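Local coordinates for C-glycoside 3-oxidase (Microbacterium trichothecenolyticum, PDB 7DVE), which uses FAD and molecular oxygen to oxidise the C3 hydroxyl of the sugar in C-glycosides such as isoorientin and mangiferin, releasing hydrogen peroxide, at residues A38-G43 with T230-S235; A299-A304 with D432-M437. One frame throughout, in Å; residues are numbered along the deposited sequence.

Interaction 1: A38-G43 with T230-S235. With FAD (flavin-adenine dinucleotide), chain C.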
ATOM      1  N   ALA A  38      -5.476 -21.372  -1.335  1.00 73.40           N
ATOM      2  CA  ALA A  38      -4.322 -21.291  -2.220  1.00 71.84           C
ATOM      3  C   ALA A  38      -4.064 -19.832  -2.567  1.00 68.82           C
ATOM      4  O   ALA A  38      -4.993 -19.104  -2.924  1.00 71.00           O
ATOM      5  CB  ALA A  38      -4.531 -22.122  -3.491  1.00 70.39           C
ATOM      6  N   MET A  39      -2.813 -19.406  -2.465  1.00 68.07           N
ATOM      7  CA  MET A  39      -2.417 -18.042  -2.789  1.00 67.07           C
ATOM      8  C   MET A  39      -1.446 -18.105  -3.955  1.00 66.48           C
ATOM      9  O   MET A  39      -0.481 -18.872  -3.908  1.00 66.62           O
ATOM     10  CB  MET A  39      -1.776 -17.345  -1.589  1.00 64.58           C
ATOM     11  CG  MET A  39      -1.299 -15.930  -1.866  1.00 62.89           C
ATOM     12  SD  MET A  39      -0.472 -15.164  -0.428  1.00 62.75           S
ATOM     13  CE  MET A  39      -1.829 -14.277   0.329  1.00 61.99           C
ATOM     14  N   PHE A  40      -1.726 -17.326  -5.002  1.00 64.85           N
ATOM     15  CA  PHE A  40      -0.932 -17.274  -6.217  1.00 65.25           C
ATOM     16  C   PHE A  40      -0.335 -15.880  -6.364  1.00 65.08           C
ATOM     17  O   PHE A  40      -1.057 -14.879  -6.292  1.00 65.35           O
ATOM     18  CB  PHE A  40      -1.781 -17.653  -7.431  1.00 65.44           C
ATOM     19  CG  PHE A  40      -2.505 -18.957  -7.259  1.00 67.46           C
ATOM     20  CD1 PHE A  40      -1.844 -20.162  -7.456  1.00 68.93           C
ATOM     21  CD2 PHE A  40      -3.834 -18.982  -6.869  1.00 66.44           C
ATOM     22  CE1 PHE A  40      -2.496 -21.371  -7.279  1.00 70.52           C
ATOM     23  CE2 PHE A  40      -4.491 -20.181  -6.688  1.00 69.45           C
ATOM     24  CZ  PHE A  40      -3.818 -21.382  -6.895  1.00 71.47           C
ATOM     25  N   GLU A  41       0.983 -15.831  -6.544  1.00 62.80           N
ATOM     26  CA  GLU A  41       1.757 -14.604  -6.663  1.00 62.55           C
ATOM     27  C   GLU A  41       2.707 -14.748  -7.844  1.00 63.57           C
ATOM     28  O   GLU A  41       3.468 -15.718  -7.905  1.00 64.77           O
ATOM     29  CB  GLU A  41       2.551 -14.325  -5.375  1.00 59.93           C
ATOM     30  CG  GLU A  41       3.762 -13.448  -5.587  1.00 57.10           C
ATOM     31  CD  GLU A  41       3.387 -12.018  -5.878  1.00 57.29           C
ATOM     32  OE1 GLU A  41       2.634 -11.426  -5.087  1.00 55.73           O
ATOM     33  OE2 GLU A  41       3.842 -11.484  -6.909  1.00 59.55           O
ATOM     34  N   VAL A  42       2.677 -13.781  -8.767  1.00 62.36           N
ATOM     35  CA  VAL A  42       3.448 -13.910 -10.004  1.00 63.87           C
ATOM     36  C   VAL A  42       4.947 -13.686  -9.773  1.00 62.85           C
ATOM     37  O   VAL A  42       5.783 -14.291 -10.459  1.00 62.53           O
ATOM     38  CB  VAL A  42       2.878 -12.951 -11.068  1.00 63.27           C
ATOM     39  CG1 VAL A  42       2.959 -11.495 -10.602  1.00 61.02           C
ATOM     40  CG2 VAL A  42       3.604 -13.139 -12.381  1.00 63.62           C
ATOM     41  N   GLY A  43       5.314 -12.835  -8.808  1.00 60.60           N
ATOM     42  CA  GLY A  43       6.704 -12.536  -8.514  1.00 58.03           C
ATOM     43  C   GLY A  43       7.416 -13.672  -7.803  1.00 59.37           C
ATOM     44  O   GLY A  43       6.793 -14.636  -7.341  1.00 60.67           O
ATOM     45  N   THR A 230      -1.513 -22.774   1.177  1.00 70.89           N
ATOM     46  CA  THR A 230      -0.359 -22.965   0.301  1.00 70.43           C
ATOM     47  C   THR A 230      -0.092 -21.688  -0.481  1.00 69.87           C
ATOM     48  O   THR A 230      -1.027 -20.985  -0.875  1.00 69.47           O
ATOM     49  CB  THR A 230      -0.564 -24.122  -0.681  1.00 71.26           C
ATOM     50  OG1 THR A 230      -1.133 -25.231   0.017  1.00 73.64           O
ATOM     51  CG2 THR A 230       0.765 -24.550  -1.293  1.00 70.59           C
ATOM     52  N   LEU A 231       1.190 -21.398  -0.694  1.00 68.82           N
ATOM     53  CA  LEU A 231       1.635 -20.204  -1.399  1.00 68.44           C
ATOM     54  C   LEU A 231       2.457 -20.634  -2.604  1.00 69.02           C
ATOM     55  O   LEU A 231       3.536 -21.218  -2.444  1.00 67.27           O
ATOM     56  CB  LEU A 231       2.477 -19.296  -0.500  1.00 68.48           C
ATOM     57  CG  LEU A 231       2.621 -17.843  -0.978  1.00 66.00           C
ATOM     58  CD1 LEU A 231       2.843 -16.889   0.201  1.00 65.76           C
ATOM     59  CD2 LEU A 231       3.728 -17.716  -1.990  1.00 65.18           C
ATOM     60  N   PHE A 232       1.960 -20.314  -3.795  1.00 68.02           N
ATOM     61  CA  PHE A 232       2.643 -20.551  -5.056  1.00 69.47           C
ATOM     62  C   PHE A 232       3.171 -19.208  -5.541  1.00 68.90           C
ATOM     63  O   PHE A 232       2.392 -18.373  -6.014  1.00 65.80           O
ATOM     64  CB  PHE A 232       1.695 -21.165  -6.079  1.00 69.82           C
ATOM     65  CG  PHE A 232       1.069 -22.440  -5.620  1.00 72.88           C
ATOM     66  CD1 PHE A 232      -0.129 -22.427  -4.923  1.00 72.72           C
ATOM     67  CD2 PHE A 232       1.690 -23.656  -5.861  1.00 75.72           C
ATOM     68  CE1 PHE A 232      -0.710 -23.605  -4.491  1.00 74.53           C
ATOM     69  CE2 PHE A 232       1.117 -24.841  -5.427  1.00 79.32           C
ATOM     70  CZ  PHE A 232      -0.083 -24.814  -4.738  1.00 78.86           C
ATOM     71  N   ASP A 233       4.482 -18.999  -5.403  1.00 66.86           N
ATOM     72  CA  ASP A 233       5.126 -17.870  -6.057  1.00 66.87           C
ATOM     73  C   ASP A 233       5.306 -18.174  -7.547  1.00 70.27           C
ATOM     74  O   ASP A 233       5.036 -19.285  -8.019  1.00 72.49           O
ATOM     75  CB  ASP A 233       6.457 -17.511  -5.365  1.00 67.08           C
ATOM     76  CG  ASP A 233       7.586 -18.555  -5.566  1.00 69.08           C
ATOM     77  OD1 ASP A 233       7.468 -19.498  -6.387  1.00 72.00           O
ATOM     78  OD2 ASP A 233       8.621 -18.415  -4.865  1.00 63.67           O
ATOM     79  N   GLU A 234       5.757 -17.164  -8.293  1.00 68.77           N
ATOM     80  CA  GLU A 234       5.973 -17.305  -9.729  1.00 70.93           C
ATOM     81  C   GLU A 234       4.776 -18.005 -10.383  1.00 72.70           C
ATOM     82  O   GLU A 234       4.912 -18.962 -11.146  1.00 78.18           O
ATOM     83  CB  GLU A 234       7.287 -18.041 -10.007  1.00 75.76           C
ATOM     84  CG  GLU A 234       8.476 -17.483  -9.225  1.00 75.73           C
ATOM     85  CD  GLU A 234       9.810 -18.013  -9.719  1.00 83.14           C
ATOM     86  OE1 GLU A 234      10.116 -17.862 -10.918  1.00 88.76           O
ATOM     87  OE2 GLU A 234      10.557 -18.594  -8.907  1.00 84.88           O
ATOM     88  N   SER A 235       3.583 -17.526 -10.046  1.00 70.27           N
ATOM     89  CA  SER A 235       2.334 -18.113 -10.523  1.00 71.52           C
ATOM     90  C   SER A 235       1.428 -16.979 -10.980  1.00 70.29           C
ATOM     91  O   SER A 235       0.888 -16.243 -10.145  1.00 68.75           O
ATOM     92  CB  SER A 235       1.666 -18.947  -9.435  1.00 67.73           C
ATOM     93  OG  SER A 235       2.446 -20.097  -9.158  1.00 72.50           O
TER
HETATM   94  PA  FAD C 801       0.657  -4.965  -3.398  1.00 52.71           P
HETATM   95  O1A FAD C 801       1.070  -4.404  -4.707  1.00 53.98           O
HETATM   96  O2A FAD C 801       1.398  -4.562  -2.181  1.00 51.84           O
HETATM   97  O5B FAD C 801       0.729  -6.556  -3.655  1.00 55.82           O
HETATM   98  C5B FAD C 801       0.003  -7.118  -4.752  1.00 52.77           C
HETATM   99  C4B FAD C 801       0.675  -8.384  -5.216  1.00 54.23           C
HETATM  100  O4B FAD C 801      -0.177  -8.910  -6.276  1.00 55.29           O
HETATM  101  C3B FAD C 801       2.031  -8.082  -5.885  1.00 56.76           C
HETATM  102  O3B FAD C 801       3.032  -8.918  -5.272  1.00 55.53           O
HETATM  103  C2B FAD C 801       1.764  -8.524  -7.331  1.00 54.00           C
HETATM  104  O2B FAD C 801       2.915  -9.128  -7.926  1.00 53.14           O
HETATM  105  C1B FAD C 801       0.699  -9.589  -7.164  1.00 56.53           C
HETATM  106  N9A FAD C 801      -0.032  -9.828  -8.461  1.00 58.82           N
HETATM  107  C8A FAD C 801      -0.564  -8.815  -9.166  1.00 57.00           C
HETATM  108  N7A FAD C 801      -1.155  -9.322 -10.254  1.00 58.51           N
HETATM  109  C5A FAD C 801      -0.989 -10.646 -10.239  1.00 61.01           C
HETATM  110  C6A FAD C 801      -1.403 -11.598 -11.086  1.00 63.10           C
HETATM  111  N6A FAD C 801      -2.092 -11.182 -12.149  1.00 63.88           N
HETATM  112  N1A FAD C 801      -1.146 -12.905 -10.885  1.00 63.15           N
HETATM  113  C2A FAD C 801      -0.420 -13.261  -9.747  1.00 63.43           C
HETATM  114  N3A FAD C 801      -0.006 -12.248  -8.863  1.00 60.31           N
HETATM  115  C4A FAD C 801      -0.299 -10.963  -9.127  1.00 60.47           C
HETATM  116  N1  FAD C 801       1.979   2.509   2.087  1.00 46.90           N
HETATM  117  C2  FAD C 801       1.542   2.983   3.312  1.00 48.94           C
HETATM  118  O2  FAD C 801       0.382   2.756   3.634  1.00 47.44           O
HETATM  119  N3  FAD C 801       2.411   3.711   4.141  1.00 49.43           N
HETATM  120  C4  FAD C 801       3.752   3.920   3.747  1.00 46.34           C
HETATM  121  O4  FAD C 801       4.513   4.541   4.495  1.00 44.99           O
HETATM  122  C4X FAD C 801       4.173   3.437   2.513  1.00 47.60           C
HETATM  123  N5  FAD C 801       5.429   3.651   2.047  1.00 48.00           N
HETATM  124  C5X FAD C 801       5.836   3.040   0.897  1.00 47.91           C
HETATM  125  C6  FAD C 801       7.174   3.131   0.466  1.00 46.89           C
HETATM  126  C7  FAD C 801       7.630   2.473  -0.670  1.00 47.81           C
HETATM  127  C7M FAD C 801       9.112   2.586  -1.110  1.00 47.59           C
HETATM  128  C8  FAD C 801       6.736   1.703  -1.416  1.00 47.10           C
HETATM  129  C8M FAD C 801       7.227   0.971  -2.679  1.00 46.92           C
HETATM  130  C9  FAD C 801       5.399   1.612  -1.003  1.00 48.01           C
HETATM  131  C9A FAD C 801       4.938   2.281   0.146  1.00 46.91           C
HETATM  132  N10 FAD C 801       3.645   2.211   0.538  1.00 48.35           N
HETATM  133  C10 FAD C 801       3.272   2.733   1.709  1.00 47.89           C
HETATM  134  C1' FAD C 801       2.589   1.538  -0.270  1.00 47.91           C
HETATM  135  C2' FAD C 801       2.265   0.098   0.146  1.00 49.69           C
HETATM  136  O2' FAD C 801       3.407  -0.725  -0.143  1.00 49.02           O
HETATM  137  C3' FAD C 801       0.977  -0.406  -0.587  1.00 48.66           C
HETATM  138  O3' FAD C 801      -0.140   0.423  -0.234  1.00 49.14           O
HETATM  139  C4' FAD C 801       0.609  -1.825  -0.152  1.00 50.60           C
HETATM  140  O4' FAD C 801       1.695  -2.700  -0.415  1.00 49.37           O
HETATM  141  C5' FAD C 801      -0.636  -2.324  -0.936  1.00 52.64           C
HETATM  142  O5' FAD C 801      -0.852  -3.729  -0.693  1.00 52.08           O
HETATM  143  P   FAD C 801      -1.651  -4.702  -1.709  1.00 53.84           P
HETATM  144  O1P FAD C 801      -1.515  -6.136  -1.334  1.00 54.13           O
HETATM  145  O2P FAD C 801      -3.000  -4.110  -1.830  1.00 54.87           O
HETATM  146  O3P FAD C 801      -0.902  -4.671  -3.144  1.00 54.12           O

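Interaction 2: A299-A304 with D432-M437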
ATOM      1  N   ALA A 299      -1.129  13.413  -4.807  1.00 53.00           N
ATOM      2  CA  ALA A 299      -0.027  14.318  -5.143  1.00 53.80           C
ATOM      3  C   ALA A 299       0.859  14.533  -3.917  1.00 53.02           C
ATOM      4  O   ALA A 299       0.362  14.763  -2.810  1.00 49.65           O
ATOM      5  CB  ALA A 299      -0.575  15.652  -5.658  1.00 50.15           C
ATOM      6  N   GLN A 300       2.177  14.423  -4.114  1.00 52.81           N
ATOM      7  CA  GLN A 300       3.141  14.379  -3.019  1.00 48.45           C
ATOM      8  C   GLN A 300       4.112  15.543  -3.143  1.00 50.43           C
ATOM      9  O   GLN A 300       4.691  15.769  -4.220  1.00 50.15           O
ATOM     10  CB  GLN A 300       3.901  13.056  -3.030  1.00 51.26           C
ATOM     11  CG  GLN A 300       4.991  12.945  -1.960  1.00 53.84           C
ATOM     12  CD  GLN A 300       5.705  11.594  -1.943  1.00 53.09           C
ATOM     13  OE1 GLN A 300       5.733  10.853  -2.934  1.00 54.41           O
ATOM     14  NE2 GLN A 300       6.298  11.283  -0.820  1.00 53.21           N
ATOM     15  N   ILE A 301       4.273  16.286  -2.052  1.00 49.26           N
ATOM     16  CA  ILE A 301       5.170  17.436  -1.975  1.00 48.31           C
ATOM     17  C   ILE A 301       6.208  17.106  -0.913  1.00 48.35           C
ATOM     18  O   ILE A 301       5.851  16.670   0.183  1.00 45.40           O
ATOM     19  CB  ILE A 301       4.421  18.738  -1.620  1.00 48.91           C
ATOM     20  CG1 ILE A 301       3.366  19.090  -2.683  1.00 52.09           C
ATOM     21  CG2 ILE A 301       5.413  19.901  -1.491  1.00 48.94           C
ATOM     22  CD1 ILE A 301       1.942  18.635  -2.385  1.00 52.28           C
ATOM     23  N   VAL A 302       7.484  17.294  -1.235  1.00 46.81           N
ATOM     24  CA  VAL A 302       8.574  16.882  -0.357  1.00 47.08           C
ATOM     25  C   VAL A 302       9.475  18.075  -0.071  1.00 48.04           C
ATOM     26  O   VAL A 302       9.561  19.039  -0.839  1.00 48.70           O
ATOM     27  CB  VAL A 302       9.415  15.727  -0.952  1.00 49.33           C
ATOM     28  CG1 VAL A 302       8.569  14.465  -1.127  1.00 48.39           C
ATOM     29  CG2 VAL A 302      10.071  16.166  -2.275  1.00 45.99           C
ATOM     30  N   PHE A 303      10.193  17.967   1.029  1.00 46.87           N
ATOM     31  CA  PHE A 303      11.001  19.062   1.539  1.00 47.79           C
ATOM     32  C   PHE A 303      12.045  18.432   2.447  1.00 45.81           C
ATOM     33  O   PHE A 303      11.805  17.374   3.010  1.00 49.18           O
ATOM     34  CB  PHE A 303      10.107  20.035   2.315  1.00 47.37           C
ATOM     35  CG  PHE A 303      10.637  21.423   2.412  1.00 47.90           C
ATOM     36  CD1 PHE A 303      11.271  22.019   1.340  1.00 49.57           C
ATOM     37  CD2 PHE A 303      10.466  22.151   3.587  1.00 51.70           C
ATOM     38  CE1 PHE A 303      11.729  23.356   1.419  1.00 51.87           C
ATOM     39  CE2 PHE A 303      10.934  23.464   3.696  1.00 53.49           C
ATOM     40  CZ  PHE A 303      11.569  24.069   2.596  1.00 51.72           C
ATOM     41  N   ALA A 304      13.181  19.075   2.613  1.00 43.52           N
ATOM     42  CA  ALA A 304      14.221  18.546   3.483  1.00 49.23           C
ATOM     43  C   ALA A 304      14.767  19.680   4.328  1.00 49.77           C
ATOM     44  O   ALA A 304      14.967  20.787   3.815  1.00 50.22           O
ATOM     45  CB  ALA A 304      15.361  17.903   2.666  1.00 52.21           C
ATOM     46  N   ASP A 432      14.925  26.559  -0.557  1.00 57.03           N
ATOM     47  CA  ASP A 432      13.893  27.424   0.012  1.00 54.80           C
ATOM     48  C   ASP A 432      12.493  27.036  -0.448  1.00 55.70           C
ATOM     49  O   ASP A 432      11.510  27.518   0.130  1.00 56.85           O
ATOM     50  CB  ASP A 432      14.165  28.929  -0.254  1.00 54.21           C
ATOM     51  CG  ASP A 432      13.917  29.358  -1.711  1.00 57.83           C
ATOM     52  OD1 ASP A 432      13.828  28.465  -2.589  1.00 59.68           O
ATOM     53  OD2 ASP A 432      13.859  30.594  -1.985  1.00 53.83           O
ATOM     54  N   ARG A 433      12.370  26.166  -1.443  1.00 56.04           N
ATOM     55  CA  ARG A 433      11.042  25.770  -1.876  1.00 54.98           C
ATOM     56  C   ARG A 433      10.934  24.255  -1.958  1.00 53.28           C
ATOM     57  O   ARG A 433      11.936  23.557  -2.149  1.00 51.63           O
ATOM     58  CB  ARG A 433      10.700  26.408  -3.227  1.00 54.85           C
ATOM     59  CG  ARG A 433      10.378  27.885  -3.111  1.00 53.16           C
ATOM     60  CD  ARG A 433       9.745  28.377  -4.391  1.00 60.46           C
ATOM     61  NE  ARG A 433       9.588  29.827  -4.412  1.00 65.00           N
ATOM     62  CZ  ARG A 433       8.537  30.468  -3.911  1.00 66.52           C
ATOM     63  NH1 ARG A 433       7.550  29.815  -3.321  1.00 65.64           N
ATOM     64  NH2 ARG A 433       8.477  31.797  -4.004  1.00 63.53           N
ATOM     65  N   PRO A 434       9.741  23.722  -1.740  1.00 52.58           N
ATOM     66  CA  PRO A 434       9.540  22.274  -1.762  1.00 52.49           C
ATOM     67  C   PRO A 434       9.380  21.807  -3.205  1.00 49.26           C
ATOM     68  O   PRO A 434       9.314  22.608  -4.117  1.00 53.08           O
ATOM     69  CB  PRO A 434       8.253  22.111  -0.959  1.00 49.47           C
ATOM     70  CG  PRO A 434       7.458  23.370  -1.350  1.00 50.42           C
ATOM     71  CD  PRO A 434       8.484  24.455  -1.486  1.00 51.12           C
ATOM     72  N   PHE A 435       9.294  20.490  -3.393  1.00 50.09           N
ATOM     73  CA  PHE A 435       9.240  19.874  -4.719  1.00 52.57           C
ATOM     74  C   PHE A 435       7.952  19.073  -4.866  1.00 51.51           C
ATOM     75  O   PHE A 435       7.654  18.219  -4.024  1.00 48.34           O
ATOM     76  CB  PHE A 435      10.453  18.951  -4.934  1.00 49.94           C
ATOM     77  CG  PHE A 435      10.559  18.356  -6.326  1.00 52.21           C
ATOM     78  CD1 PHE A 435      11.006  19.120  -7.391  1.00 54.13           C
ATOM     79  CD2 PHE A 435      10.278  17.016  -6.554  1.00 53.29           C
ATOM     80  CE1 PHE A 435      11.149  18.569  -8.685  1.00 56.49           C
ATOM     81  CE2 PHE A 435      10.416  16.452  -7.853  1.00 54.05           C
ATOM     82  CZ  PHE A 435      10.853  17.233  -8.912  1.00 52.52           C
ATOM     83  N   VAL A 436       7.203  19.319  -5.938  1.00 49.22           N
ATOM     84  CA  VAL A 436       6.020  18.501  -6.221  1.00 51.97           C
ATOM     85  C   VAL A 436       6.479  17.272  -7.012  1.00 51.53           C
ATOM     86  O   VAL A 436       6.913  17.396  -8.154  1.00 49.79           O
ATOM     87  CB  VAL A 436       4.943  19.286  -6.994  1.00 52.45           C
ATOM     88  CG1 VAL A 436       3.677  18.420  -7.171  1.00 46.90           C
ATOM     89  CG2 VAL A 436       4.576  20.589  -6.274  1.00 50.97           C
ATOM     90  N   MET A 437       6.366  16.079  -6.413  1.00 51.42           N
ATOM     91  CA  MET A 437       6.803  14.846  -7.067  1.00 50.02           C
ATOM     92  C   MET A 437       5.961  14.578  -8.322  1.00 47.68           C
ATOM     93  O   MET A 437       4.847  15.060  -8.434  1.00 48.73           O
ATOM     94  CB  MET A 437       6.668  13.669  -6.104  1.00 49.33           C
ATOM     95  CG  MET A 437       7.654  13.655  -4.930  1.00 50.99           C
ATOM     96  SD  MET A 437       9.356  13.710  -5.445  1.00 53.84           S
ATOM     97  CE  MET A 437       9.500  12.128  -6.279  1.00 50.74           C
TER
HETATM   98  O   HOH W   1       2.839  13.774  -6.888  1.00 47.72           O

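Interaction 1: A38-G43 with T230-S235
F40 lays its ring alongside that of F232, the two planes only 15° apart but slid so far that they barely overlap; the touching is done by F40 CE1 and F232 CD1, 3.5 Å apart. Each ring leaves its strand with CG anti to the carbonyl carbon (chi1 -52° for F40, -57° for F232), which sends both the same way on the sheet face they share with A38. A38 CB reaches the edge of the F232 ring, and V237, V250 and V252 pack against F40. On the face of M39 and L231, M39 SD lies 3.8 Å from L231 CD1; the methionine chain bends at chi3, its end leads away from L231, and the side chain also touches S17.

The backbones run parallel, with bonds from M39 N to T230 O, F232 N to M39 O and E41 N to F232 O. Beyond F232 the chain turns through E234, whose backbone is in a left-handed conformation, and the ladder changes character: S235 N reaches E41 O from above the carbonyl plane, and E234 N does likewise to G43 O. S235 OG donates to D233 O and is also hydrogen-bonded to the hydroxyl of Y6.

Just past the end of its strand, E41 turns to the cofactor. Its chain bends at chi2 and its carboxylate takes both ribose hydroxyls, FAD O3B giving its proton to OE1 at 2.5 Å and FAD O2B to OE2 at 2.7 Å. G43 N comes to the anti lone pair of OE2 at 2.8 Å, and S17 binds OE1, so each oxygen has a second partner, which should restrain rotation of the group. An acidic residue just after the second strand of a Rossmann-type fold, gripping the adenosine ribose, is the classic dinucleotide-binding arrangement, and the carboxylate would be expected to disfavour a 2'-phosphate at this position.

Interaction 2: A299-A304 with D432-M437
M437 and Q300 lie side by side at the end of the paired region, just after the strand ends at V436, with M437 CG 3.9 Å from Q300 OE1 and M437 CB against the carbonyl oxygen of Q300. That oxygen also receives the amide of M437 in a nearly linear approach to its C=O, at 2.8 Å. With CG anti to the carbonyl carbon (chi1 -70°) and further bends at chi2 and chi3, the methionine folds back over V302: CG meets V302 CG1 and SD comes near V302 CG2, the two side chains crossing at about a right angle. SD also lies in the plane of the F435 ring, at its edge. A water accepts from Q300 N and donates to M437 O, continuing the pairing past the last direct bond.

F303 marks the other end. Its CG stands anti to the backbone N (chi1 -156°), which carries the ring across to P434; CD1 lies 3.6 Å from P434 CA, while CE1 brings the ring edge to the R433 carbonyl oxygen, also at 3.6 Å. With an alanine here, P434 and the R433 carbonyl would probably lose their aromatic neighbour, and a gap would be likely to open beside P429. P434 CB, for its part, sits 3.3 Å from V302 O and 3.6 Å from I301 CG2, and the proline ring leans on I419 and V420 of helix 406-424.

Between these ends V302 and F435 form an antiparallel hydrogen-bonded pair, V302 N to F435 O and F435 N to V302 O, both 2.9 Å; I301 and V436 follow as the non-hydrogen-bonded pair. Strand 366-373 bonds to strand 300-307 as well, which makes this a piece of the large antiparallel sheet, backed by a helix, of the substrate domain in GMC oxidoreductases.

How the interactions relate
The two contacts illustrate how a GMC oxidoreductase is built around an extended dinucleotide. Interaction 1 belongs to the parallel sheet and binds the adenosine end of FAD directly, whereas interaction 2 belongs to the antiparallel sheet and does not touch the cofactor: the Q300 side chain stays about 8 Å from it. That same side chain is about 7 Å from the side chain of H444, the inferred proton acceptor, so interaction 2 lies nearer the catalytic end. The centres are 38 Å apart, on opposite sides of the centre of the chain, and the nearest atoms remain about 23 Å from each other. In sequence they follow in series, 38-43 with 230-235 closing before 299-304 with 432-437 opens.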